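Local coordinates for protein ulvan Lyase-PL25 (Pseudoalteromonas sp. PLSV, PDB 5UAM) that degrades ulvan, the sulfated cell-wall polysaccharide of green seaweeds, as a polysaccharide lyase of family PL25 with a beta-propeller fold, at residues Arg287-Ala290 / Asp291-Met295; Pro355-Glu358 / Arg359-Gly363; Lys210-Thr213 / Asp214-Ala217. All blocks are in the same frame, centred on the assembly; numbering follows the deposited sequence.

Contact 1 (Arg287-Ala290 / Asp291-Met295); sequences REVA and DEKTM. With EDO (1,2-ethanediol), chain L.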
ATOM      1  N   ARG A 287       8.041  19.309   7.253  1.00 18.76           N
ATOM      2  CA  ARG A 287       7.516  19.892   6.024  1.00 19.39           C
ATOM      3  C   ARG A 287       8.487  20.914   5.443  1.00 19.43           C
ATOM      4  O   ARG A 287       8.702  20.956   4.228  1.00 19.19           O
ATOM      5  CB  ARG A 287       6.153  20.533   6.290  1.00 20.46           C
ATOM      6  CG  ARG A 287       5.463  21.053   5.010  1.00 23.86           C
ATOM      7  CD  ARG A 287       4.316  21.976   5.338  1.00 25.84           C
ATOM      8  NE  ARG A 287       4.748  23.365   5.428  1.00 37.72           N
ATOM      9  CZ  ARG A 287       4.915  24.059   6.555  1.00 38.81           C
ATOM     10  NH1 ARG A 287       4.694  23.526   7.761  1.00 38.18           N
ATOM     11  NH2 ARG A 287       5.312  25.319   6.471  1.00 37.03           N
ATOM     12  N   GLU A 288       9.106  21.731   6.293  1.00 20.27           N
ATOM     13  CA  GLU A 288       9.992  22.777   5.793  1.00 21.73           C
ATOM     14  C   GLU A 288      11.214  22.176   5.115  1.00 24.88           C
ATOM     15  O   GLU A 288      11.644  22.648   4.057  1.00 23.80           O
ATOM     16  CB  GLU A 288      10.394  23.695   6.949  1.00 22.46           C
ATOM     17  CG  GLU A 288       9.236  24.546   7.476  1.00 24.19           C
ATOM     18  CD  GLU A 288       8.442  23.911   8.617  1.00 26.62           C
ATOM     19  OE1 GLU A 288       8.505  22.686   8.820  1.00 23.31           O
ATOM     20  OE2 GLU A 288       7.776  24.680   9.351  1.00 32.07           O
ATOM     21  N   VAL A 289      11.793  21.138   5.709  1.00 20.28           N
ATOM     22  CA  VAL A 289      12.923  20.480   5.073  1.00 19.93           C
ATOM     23  C   VAL A 289      12.481  19.755   3.818  1.00 20.97           C
ATOM     24  O   VAL A 289      13.201  19.746   2.811  1.00 21.35           O
ATOM     25  CB  VAL A 289      13.609  19.534   6.067  1.00 21.21           C
ATOM     26  CG1 VAL A 289      14.596  18.592   5.333  1.00 23.03           C
ATOM     27  CG2 VAL A 289      14.293  20.360   7.152  1.00 22.32           C
ATOM     28  N   ALA A 290      11.321  19.091   3.863  1.00 17.96           N
ATOM     29  CA  ALA A 290      10.844  18.368   2.691  1.00 16.95           C
ATOM     30  C   ALA A 290      10.633  19.313   1.509  1.00 17.50           C
ATOM     31  O   ALA A 290      11.027  19.012   0.375  1.00 17.36           O
ATOM     32  CB  ALA A 290       9.551  17.619   3.022  1.00 17.57           C
ATOM     33  N   ASP A 291       9.978  20.448   1.745  1.00 17.83           N
ATOM     34  CA  ASP A 291       9.775  21.405   0.660  1.00 18.58           C
ATOM     35  C   ASP A 291      11.090  21.897   0.077  1.00 21.06           C
ATOM     36  O   ASP A 291      11.160  22.209  -1.114  1.00 22.07           O
ATOM     37  CB  ASP A 291       8.942  22.601   1.138  1.00 20.20           C
ATOM     38  CG  ASP A 291       7.459  22.280   1.246  1.00 25.35           C
ATOM     39  OD1 ASP A 291       7.033  21.180   0.830  1.00 27.11           O
ATOM     40  OD2 ASP A 291       6.702  23.122   1.767  1.00 27.75           O
ATOM     41  N   GLU A 292      12.139  21.976   0.892  1.00 20.07           N
ATOM     42  CA  GLU A 292      13.437  22.446   0.437  1.00 22.11           C
ATOM     43  C   GLU A 292      14.242  21.357  -0.263  1.00 23.54           C
ATOM     44  O   GLU A 292      14.966  21.656  -1.222  1.00 24.30           O
ATOM     45  CB  GLU A 292      14.218  22.978   1.644  1.00 26.68           C
ATOM     46  CG  GLU A 292      15.660  23.428   1.358  1.00 28.70           C
ATOM     47  CD  GLU A 292      15.735  24.760   0.638  1.00 43.79           C
ATOM     48  OE1 GLU A 292      14.686  25.432   0.510  1.00 37.61           O
ATOM     49  OE2 GLU A 292      16.852  25.128   0.210  1.00 36.54           O
ATOM     50  N   LYS A 293      14.134  20.101   0.188  1.00 19.67           N
ATOM     51  CA  LYS A 293      15.104  19.069  -0.175  1.00 20.22           C
ATOM     52  C   LYS A 293      14.528  17.828  -0.835  1.00 17.22           C
ATOM     53  O   LYS A 293      15.254  17.169  -1.593  1.00 20.68           O
ATOM     54  CB  LYS A 293      15.884  18.598   1.061  1.00 20.95           C
ATOM     55  CG  LYS A 293      16.741  19.656   1.724  1.00 23.76           C
ATOM     56  CD  LYS A 293      17.866  20.123   0.817  1.00 30.49           C
ATOM     57  CE  LYS A 293      18.733  21.162   1.493  1.00 35.17           C
ATOM     58  NZ  LYS A 293      19.714  21.727   0.516  1.00 37.46           N
ATOM     59  N   THR A 294      13.270  17.469  -0.584  1.00 17.04           N
ATOM     60  CA  THR A 294      12.750  16.200  -1.081  1.00 15.34           C
ATOM     61  C   THR A 294      11.544  16.325  -2.005  1.00 15.93           C
ATOM     62  O   THR A 294      11.062  15.303  -2.503  1.00 15.62           O
ATOM     63  CB  THR A 294      12.368  15.262   0.074  1.00 15.02           C
ATOM     64  OG1 THR A 294      11.289  15.838   0.828  1.00 16.33           O
ATOM     65  CG2 THR A 294      13.555  15.014   0.978  1.00 16.84           C
ATOM     66  N   MET A 295      11.020  17.520  -2.240  1.00 17.84           N
ATOM     67  CA  MET A 295       9.903  17.662  -3.173  1.00 16.62           C
ATOM     68  C   MET A 295      10.262  17.064  -4.523  1.00 15.77           C
ATOM     69  O   MET A 295      11.331  17.339  -5.080  1.00 18.22           O
ATOM     70  CB  MET A 295       9.569  19.142  -3.353  1.00 19.51           C
ATOM     71  CG  MET A 295       8.439  19.423  -4.325  1.00 22.44           C
ATOM     72  SD  MET A 295       6.861  18.870  -3.698  1.00 24.91           S
ATOM     73  CE  MET A 295       6.544  20.086  -2.400  1.00 28.40           C
TER
HETATM   74  C1  EDO L 510      13.081  20.111  -3.969  1.00 47.20           C
HETATM   75  O1  EDO L 510      12.777  19.656  -5.309  1.00 37.53           O
HETATM   76  C2  EDO L 510      13.007  21.628  -3.888  1.00 43.51           C
HETATM   77  O2  EDO L 510      11.643  22.039  -4.024  1.00 45.13           O

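Contact 2 (Pro355-Glu358 / Arg359-Gly363); sequences PQYE and RVSRG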
ATOM      1  N   PRO A 355      -4.894   8.917 -20.689  1.00 22.39           N
ATOM      2  CA  PRO A 355      -5.109  10.270 -21.217  1.00 25.32           C
ATOM      3  C   PRO A 355      -6.568  10.697 -21.103  1.00 26.50           C
ATOM      4  O   PRO A 355      -7.486   9.916 -21.358  1.00 29.16           O
ATOM      5  CB  PRO A 355      -4.686  10.158 -22.688  1.00 29.64           C
ATOM      6  CG  PRO A 355      -4.067   8.836 -22.864  1.00 34.99           C
ATOM      7  CD  PRO A 355      -4.482   7.961 -21.729  1.00 23.46           C
ATOM      8  N   GLN A 356      -6.768  11.948 -20.687  1.00 29.72           N
ATOM      9  CA  GLN A 356      -8.083  12.588 -20.639  1.00 35.08           C
ATOM     10  C   GLN A 356      -9.081  11.877 -19.724  1.00 36.66           C
ATOM     11  O   GLN A 356     -10.287  12.125 -19.801  1.00 39.59           O
ATOM     12  CB  GLN A 356      -8.681  12.763 -22.039  1.00 37.67           C
ATOM     13  CG  GLN A 356      -7.961  13.797 -22.908  1.00 50.77           C
ATOM     14  CD  GLN A 356      -6.744  13.226 -23.620  1.00 55.95           C
ATOM     15  OE1 GLN A 356      -6.821  12.176 -24.264  1.00 58.52           O
ATOM     16  NE2 GLN A 356      -5.611  13.919 -23.509  1.00 53.61           N
ATOM     17  N   TYR A 357      -8.628  11.001 -18.839  1.00 29.17           N
ATOM     18  CA  TYR A 357      -9.551  10.310 -17.954  1.00 31.69           C
ATOM     19  C   TYR A 357      -9.828  11.198 -16.748  1.00 26.38           C
ATOM     20  O   TYR A 357      -8.921  11.828 -16.202  1.00 30.61           O
ATOM     21  CB  TYR A 357      -8.931   8.980 -17.526  1.00 31.12           C
ATOM     22  CG  TYR A 357      -9.788   8.062 -16.675  1.00 24.45           C
ATOM     23  CD1 TYR A 357     -10.896   7.369 -17.202  1.00 24.60           C
ATOM     24  CD2 TYR A 357      -9.471   7.854 -15.357  1.00 22.99           C
ATOM     25  CE1 TYR A 357     -11.655   6.511 -16.381  1.00 25.48           C
ATOM     26  CE2 TYR A 357     -10.215   7.010 -14.554  1.00 26.03           C
ATOM     27  CZ  TYR A 357     -11.287   6.344 -15.055  1.00 28.90           C
ATOM     28  OH  TYR A 357     -11.997   5.505 -14.205  1.00 28.82           O
ATOM     29  N   GLU A 358     -11.093  11.278 -16.357  1.00 23.68           N
ATOM     30  CA  GLU A 358     -11.515  12.188 -15.300  1.00 26.89           C
ATOM     31  C   GLU A 358     -12.155  11.477 -14.118  1.00 23.45           C
ATOM     32  O   GLU A 358     -12.666  12.155 -13.216  1.00 25.82           O
ATOM     33  CB  GLU A 358     -12.512  13.221 -15.848  1.00 33.93           C
ATOM     34  CG  GLU A 358     -12.009  14.016 -17.047  1.00 35.84           C
ATOM     35  CD  GLU A 358     -10.886  14.980 -16.702  1.00 52.05           C
ATOM     36  OE1 GLU A 358     -10.354  15.619 -17.636  1.00 59.42           O
ATOM     37  OE2 GLU A 358     -10.531  15.098 -15.505  1.00 54.37           O
ATOM     38  N   ARG A 359     -12.189  10.144 -14.109  1.00 21.35           N
ATOM     39  CA  ARG A 359     -12.771   9.391 -13.013  1.00 20.66           C
ATOM     40  C   ARG A 359     -11.625   8.853 -12.156  1.00 19.46           C
ATOM     41  O   ARG A 359     -10.515   9.397 -12.180  1.00 19.89           O
ATOM     42  CB  ARG A 359     -13.738   8.324 -13.556  1.00 23.00           C
ATOM     43  CG  ARG A 359     -14.898   8.893 -14.379  1.00 26.15           C
ATOM     44  CD  ARG A 359     -15.805   7.778 -14.935  1.00 28.28           C
ATOM     45  NE  ARG A 359     -16.461   7.013 -13.870  1.00 32.35           N
ATOM     46  CZ  ARG A 359     -17.077   5.844 -14.050  1.00 31.14           C
ATOM     47  NH1 ARG A 359     -17.120   5.288 -15.252  1.00 32.60           N
ATOM     48  NH2 ARG A 359     -17.648   5.222 -13.027  1.00 35.53           N
ATOM     49  N   VAL A 360     -11.870   7.786 -11.410  1.00 19.30           N
ATOM     50  CA  VAL A 360     -10.873   7.245 -10.495  1.00 17.46           C
ATOM     51  C   VAL A 360      -9.992   6.242 -11.229  1.00 18.94           C
ATOM     52  O   VAL A 360     -10.494   5.308 -11.869  1.00 19.27           O
ATOM     53  CB  VAL A 360     -11.545   6.571  -9.289  1.00 20.82           C
ATOM     54  CG1 VAL A 360     -10.494   5.953  -8.375  1.00 20.98           C
ATOM     55  CG2 VAL A 360     -12.440   7.556  -8.539  1.00 24.88           C
ATOM     56  N   SER A 361      -8.675   6.393 -11.105  1.00 15.21           N
ATOM     57  CA  SER A 361      -7.765   5.353 -11.562  1.00 14.86           C
ATOM     58  C   SER A 361      -6.695   5.130 -10.509  1.00 15.61           C
ATOM     59  O   SER A 361      -6.312   6.052  -9.795  1.00 15.65           O
ATOM     60  CB  SER A 361      -7.113   5.646 -12.911  1.00 17.31           C
ATOM     61  OG  SER A 361      -6.365   6.855 -12.835  1.00 18.11           O
ATOM     62  N   ARG A 362      -6.224   3.885 -10.420  1.00 14.34           N
ATOM     63  CA  ARG A 362      -5.162   3.486  -9.508  1.00 13.20           C
ATOM     64  C   ARG A 362      -4.283   2.481 -10.232  1.00 13.00           C
ATOM     65  O   ARG A 362      -4.752   1.771 -11.119  1.00 14.19           O
ATOM     66  CB  ARG A 362      -5.725   2.816  -8.240  1.00 13.43           C
ATOM     67  CG  ARG A 362      -6.574   3.723  -7.378  1.00 15.03           C
ATOM     68  CD  ARG A 362      -5.757   4.820  -6.714  1.00 13.00           C
ATOM     69  NE  ARG A 362      -6.604   5.593  -5.819  1.00 14.53           N
ATOM     70  CZ  ARG A 362      -7.221   6.728  -6.142  1.00 15.32           C
ATOM     71  NH1 ARG A 362      -7.101   7.245  -7.359  1.00 16.61           N
ATOM     72  NH2 ARG A 362      -7.983   7.334  -5.249  1.00 18.24           N
ATOM     73  N   GLY A 363      -3.020   2.374  -9.851  1.00 12.89           N
ATOM     74  CA  GLY A 363      -2.194   1.371 -10.493  1.00 13.32           C
ATOM     75  C   GLY A 363      -0.800   1.371  -9.911  1.00 13.94           C
ATOM     76  O   GLY A 363      -0.342   2.373  -9.373  1.00 14.78           O
TER

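Contact 3 (Lys210-Thr213 / Asp214-Ala217); sequences KRRT and DIDA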
ATOM      1  N   LYS A 210       3.371  18.057  13.468  1.00 19.03           N
ATOM      2  CA  LYS A 210       3.513  19.200  14.365  1.00 21.21           C
ATOM      3  C   LYS A 210       2.544  20.289  13.930  1.00 20.92           C
ATOM      4  O   LYS A 210       2.034  20.263  12.807  1.00 20.79           O
ATOM      5  CB  LYS A 210       4.940  19.773  14.372  1.00 23.32           C
ATOM      6  CG  LYS A 210       5.467  20.172  12.971  1.00 20.70           C
ATOM      7  CD  LYS A 210       6.817  20.873  13.099  1.00 21.16           C
ATOM      8  CE  LYS A 210       7.489  21.103  11.756  1.00 21.10           C
ATOM      9  NZ  LYS A 210       6.702  22.013  10.888  1.00 22.12           N
ATOM     10  N   ARG A 211       2.287  21.230  14.834  1.00 22.72           N
ATOM     11  CA  ARG A 211       1.433  22.360  14.498  1.00 25.68           C
ATOM     12  C   ARG A 211       2.134  23.240  13.480  1.00 25.18           C
ATOM     13  O   ARG A 211       3.335  23.505  13.586  1.00 28.41           O
ATOM     14  CB  ARG A 211       1.149  23.231  15.724  1.00 31.10           C
ATOM     15  CG  ARG A 211       0.486  22.544  16.909  1.00 42.56           C
ATOM     16  CD  ARG A 211      -1.004  22.293  16.717  1.00 46.85           C
ATOM     17  NE  ARG A 211      -1.716  23.399  16.078  1.00 45.26           N
ATOM     18  CZ  ARG A 211      -3.006  23.365  15.754  1.00 47.22           C
ATOM     19  NH1 ARG A 211      -3.743  22.291  16.024  1.00 33.81           N
ATOM     20  NH2 ARG A 211      -3.562  24.410  15.158  1.00 42.32           N
ATOM     21  N   ARG A 212       1.366  23.727  12.517  1.00 26.92           N
ATOM     22  CA  ARG A 212       1.833  24.814  11.677  1.00 26.30           C
ATOM     23  C   ARG A 212       1.763  26.140  12.416  1.00 30.50           C
ATOM     24  O   ARG A 212       0.897  26.366  13.271  1.00 31.61           O
ATOM     25  CB  ARG A 212       0.986  24.891  10.419  1.00 26.09           C
ATOM     26  CG  ARG A 212       1.184  23.669   9.593  1.00 25.57           C
ATOM     27  CD  ARG A 212       0.491  23.751   8.315  1.00 25.10           C
ATOM     28  NE  ARG A 212       0.957  24.850   7.477  1.00 26.64           N
ATOM     29  CZ  ARG A 212       1.074  24.772   6.159  1.00 27.73           C
ATOM     30  NH1 ARG A 212       0.792  23.643   5.531  1.00 24.14           N
ATOM     31  NH2 ARG A 212       1.466  25.836   5.463  1.00 33.20           N
ATOM     32  N   THR A 213       2.690  27.031  12.075  1.00 28.05           N
ATOM     33  CA  THR A 213       2.718  28.357  12.680  1.00 30.52           C
ATOM     34  C   THR A 213       2.012  29.414  11.841  1.00 31.82           C
ATOM     35  O   THR A 213       1.868  30.547  12.304  1.00 34.05           O
ATOM     36  CB  THR A 213       4.165  28.800  12.930  1.00 35.65           C
ATOM     37  OG1 THR A 213       4.877  28.822  11.683  1.00 35.51           O
ATOM     38  CG2 THR A 213       4.858  27.826  13.887  1.00 33.13           C
ATOM     39  N   ASP A 214       1.568  29.071  10.628  1.00 30.56           N
ATOM     40  CA  ASP A 214       0.954  30.034   9.719  1.00 31.79           C
ATOM     41  C   ASP A 214      -0.543  29.843   9.533  1.00 32.04           C
ATOM     42  O   ASP A 214      -1.225  30.798   9.149  1.00 34.20           O
ATOM     43  CB  ASP A 214       1.633  29.955   8.342  1.00 30.62           C
ATOM     44  CG  ASP A 214       1.552  28.561   7.716  1.00 35.38           C
ATOM     45  OD1 ASP A 214       1.699  27.534   8.425  1.00 28.14           O
ATOM     46  OD2 ASP A 214       1.351  28.494   6.485  1.00 34.41           O
ATOM     47  N   ILE A 215      -1.064  28.637   9.777  1.00 31.01           N
ATOM     48  CA  ILE A 215      -2.481  28.323   9.630  1.00 33.57           C
ATOM     49  C   ILE A 215      -2.880  27.376  10.755  1.00 36.30           C
ATOM     50  O   ILE A 215      -2.033  26.779  11.419  1.00 30.96           O
ATOM     51  CB  ILE A 215      -2.791  27.672   8.264  1.00 32.14           C
ATOM     52  CG1 ILE A 215      -1.982  26.379   8.070  1.00 28.24           C
ATOM     53  CG2 ILE A 215      -2.500  28.660   7.132  1.00 33.88           C
ATOM     54  CD1 ILE A 215      -2.364  25.604   6.805  1.00 27.65           C
ATOM     55  N   ASP A 216      -4.193  27.237  10.958  1.00 31.10           N
ATOM     56  CA  ASP A 216      -4.728  26.394  12.034  1.00 31.01           C
ATOM     57  C   ASP A 216      -4.862  24.948  11.549  1.00 34.04           C
ATOM     58  O   ASP A 216      -5.950  24.415  11.312  1.00 28.73           O
ATOM     59  CB  ASP A 216      -6.064  26.944  12.518  1.00 33.29           C
ATOM     60  CG  ASP A 216      -5.929  28.270  13.233  1.00 41.40           C
ATOM     61  OD1 ASP A 216      -4.915  28.470  13.932  1.00 46.11           O
ATOM     62  OD2 ASP A 216      -6.844  29.111  13.098  1.00 43.16           O
ATOM     63  N   ALA A 217      -3.706  24.305  11.407  1.00 29.41           N
ATOM     64  CA  ALA A 217      -3.626  22.950  10.889  1.00 25.09           C
ATOM     65  C   ALA A 217      -2.358  22.306  11.425  1.00 25.18           C
ATOM     66  O   ALA A 217      -1.483  22.972  11.990  1.00 26.28           O
ATOM     67  CB  ALA A 217      -3.624  22.946   9.359  1.00 25.48           C
TER
HETATM   68  O   HOH W   1      -1.489  26.388  14.010  1.00 37.31           O

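Contact 1 (Arg287-Ala290 / Asp291-Met295)
The carbonyl oxygen of A290 gathers several donors at the end of a short helix. T294 N gives it a sound bond of 2.9 Å, while M295 N at 3.0 Å from A290 O adds a weak, bent one as the chain turns away. The bond from D291 N to R287 O, 2.8 Å and almost straight, is the regular one of the helix. K293 N, by contrast, is shared between V289 O, at 2.8 Å and bent, and A290 O, to which its bond is weak. At T294, where helical backbone angles end, OG1 stands between the backbone N and the carbonyl carbon (chi1 64°), which swings the hydroxyl back over the last turn, with OG1 3.3 Å from A290 CB; Y237 OH is its partner beyond the helix. D291 and R287 sit one turn apart but do not pair. The carboxylate crosses the arginine chain at an angle, with D291 OD2 4.0 Å from R287 CG, and its plane stands 72° from that of the guanidinium; the two stay near each other as opposite charges, too far apart for a salt bridge (R287 NE to D291 OD2 4.2 Å). Each goes elsewhere: D291 OD1 to Y262 OH, R287 NH1 to D219. Past the turn a 1,2-ethanediol molecule, probably from the crystallisation liquor, spans two carbonyls, donating from O1 to M295 O at 2.7 Å and from O2 to D291 O. A290 and T294 turn the buried side of the helix onto Y262 of strand 258-267 and Y237 of strand 232-243. A sound i+4 bond flanked by weak i+3 and i+5 bonds on A290 O marks the fraying C-terminal end of a two-turn helix laid against a large antiparallel sheet and leading into strand 295-297 of the propeller.

Contact 2 (Pro355-Glu358 / Arg359-Gly363)
Y357 and R359 cross at an angle, with the phenol ring and the guanidinium plane 34° apart, and it is the root of the arginine rather than its charged end that meets the ring. R359 CB rests against the far end of the phenol, 3.4 Å from Y357 OH and 3.5 Å from Y357 CZ. The backbone of R359 follows over one face of the ring, its N 3.7 Å above the plane and displaced toward the rim. Y357 holds its ring forward along the turn because CG points opposite the backbone N (chi1 -176°), placing it beneath R359 N with the V360-S361 peptide at its edge, in plane. S361 CB packs obliquely on Y357 CE2 at 3.8 Å. The hydroxyl closes the loop: Y357 OH donates to V360 O over 2.8 Å, coming from above the carbonyl plane, 48° out of it, and not along a lone pair. Y357 OH is also hydrogen-bonded to N380 N, tying this turn to strand 373-381. R359, bent at chi3, carries its guanidinium past the ring to D382 O, while S361 OG bonds T337 N on strand 336-342. Further on, R362 folds back so that NH1 donates to S361 O at 2.8 Å, and V360 CG1 lies over one face of its guanidinium, 3.7 Å from the plane. The segment thus leads from the loop after strand 347-352 into strand 362-367, the first strand of the next four-stranded antiparallel sheet. Chemically, one tyrosine serves the turn twice, through a hydroxyl with two partners and through a ring that offers its face to the backbone N of R359; that N is buried and has no hydrogen-bond acceptor in the model, so the pi face is its nearest approach to one.

Contact 3 (Lys210-Thr213 / Asp214-Ala217)
R212 reaches forward along its own chain to grip D214 side-on, two residues later, while I215 lies over the face of the same guanidinium. NE of R212 bonds OD1 of D214 at 2.9 Å, exactly in the guanidinium plane, and NH2 bonds OD2 at 2.9 Å, tilted 16° from it. Both carboxylate oxygens use their syn lone pairs, so this salt bridge is a nearly coplanar fork that fixes the rotation of both groups. D214 CG stands between its backbone N and carbonyl carbon (chi1 58°), which turns the carboxylate back toward the arginine. I215 CD1 sits 3.4 Å above the guanidinium plane, offset toward the rim, and R212 NH1 bonds Y239 OH. All this belongs to the loop of a beta hairpin joining strands 204-211 and 217-227 of the propeller, closed by the backbone bond from R212 N to A217 O at 3.0 Å. Inside it, D216 is the centre of an inverse gamma turn. One water joins the two arms: it accepts from R211 NH2 at 3.1 Å and bridges two neighbouring acceptors, R212 O and I215 O, by giving each a hydrogen, the latter at 2.7 Å. R211 bends at chi2 and chi3, bringing one guanidinium face toward A217 O, while its NH2 makes a salt bridge with D244.

In the fold
Contacts 1 and 3 adjoin, their centres about 16 Å apart on the same side of the chain's centre. E288 OE1 receives K210 NZ in a salt bridge of 2.8 Å, and R287 CD packs on R212 NH1 at 3.9 Å. D219 takes K210 and R287 on its two oxygens, which would offset the nearness of these like charges. Contact 3 lies nearer the zinc bound by H184, H240, C242 and H254: the A217 side chain is about 8 Å from the metal, that of R287 about 13 Å. Contact 2 is separate, nearest atoms about 19 Å from contact 1 and 21 Å from contact 3; its V360 side chain is about 10 Å from that of N36, a probable substrate-binding residue.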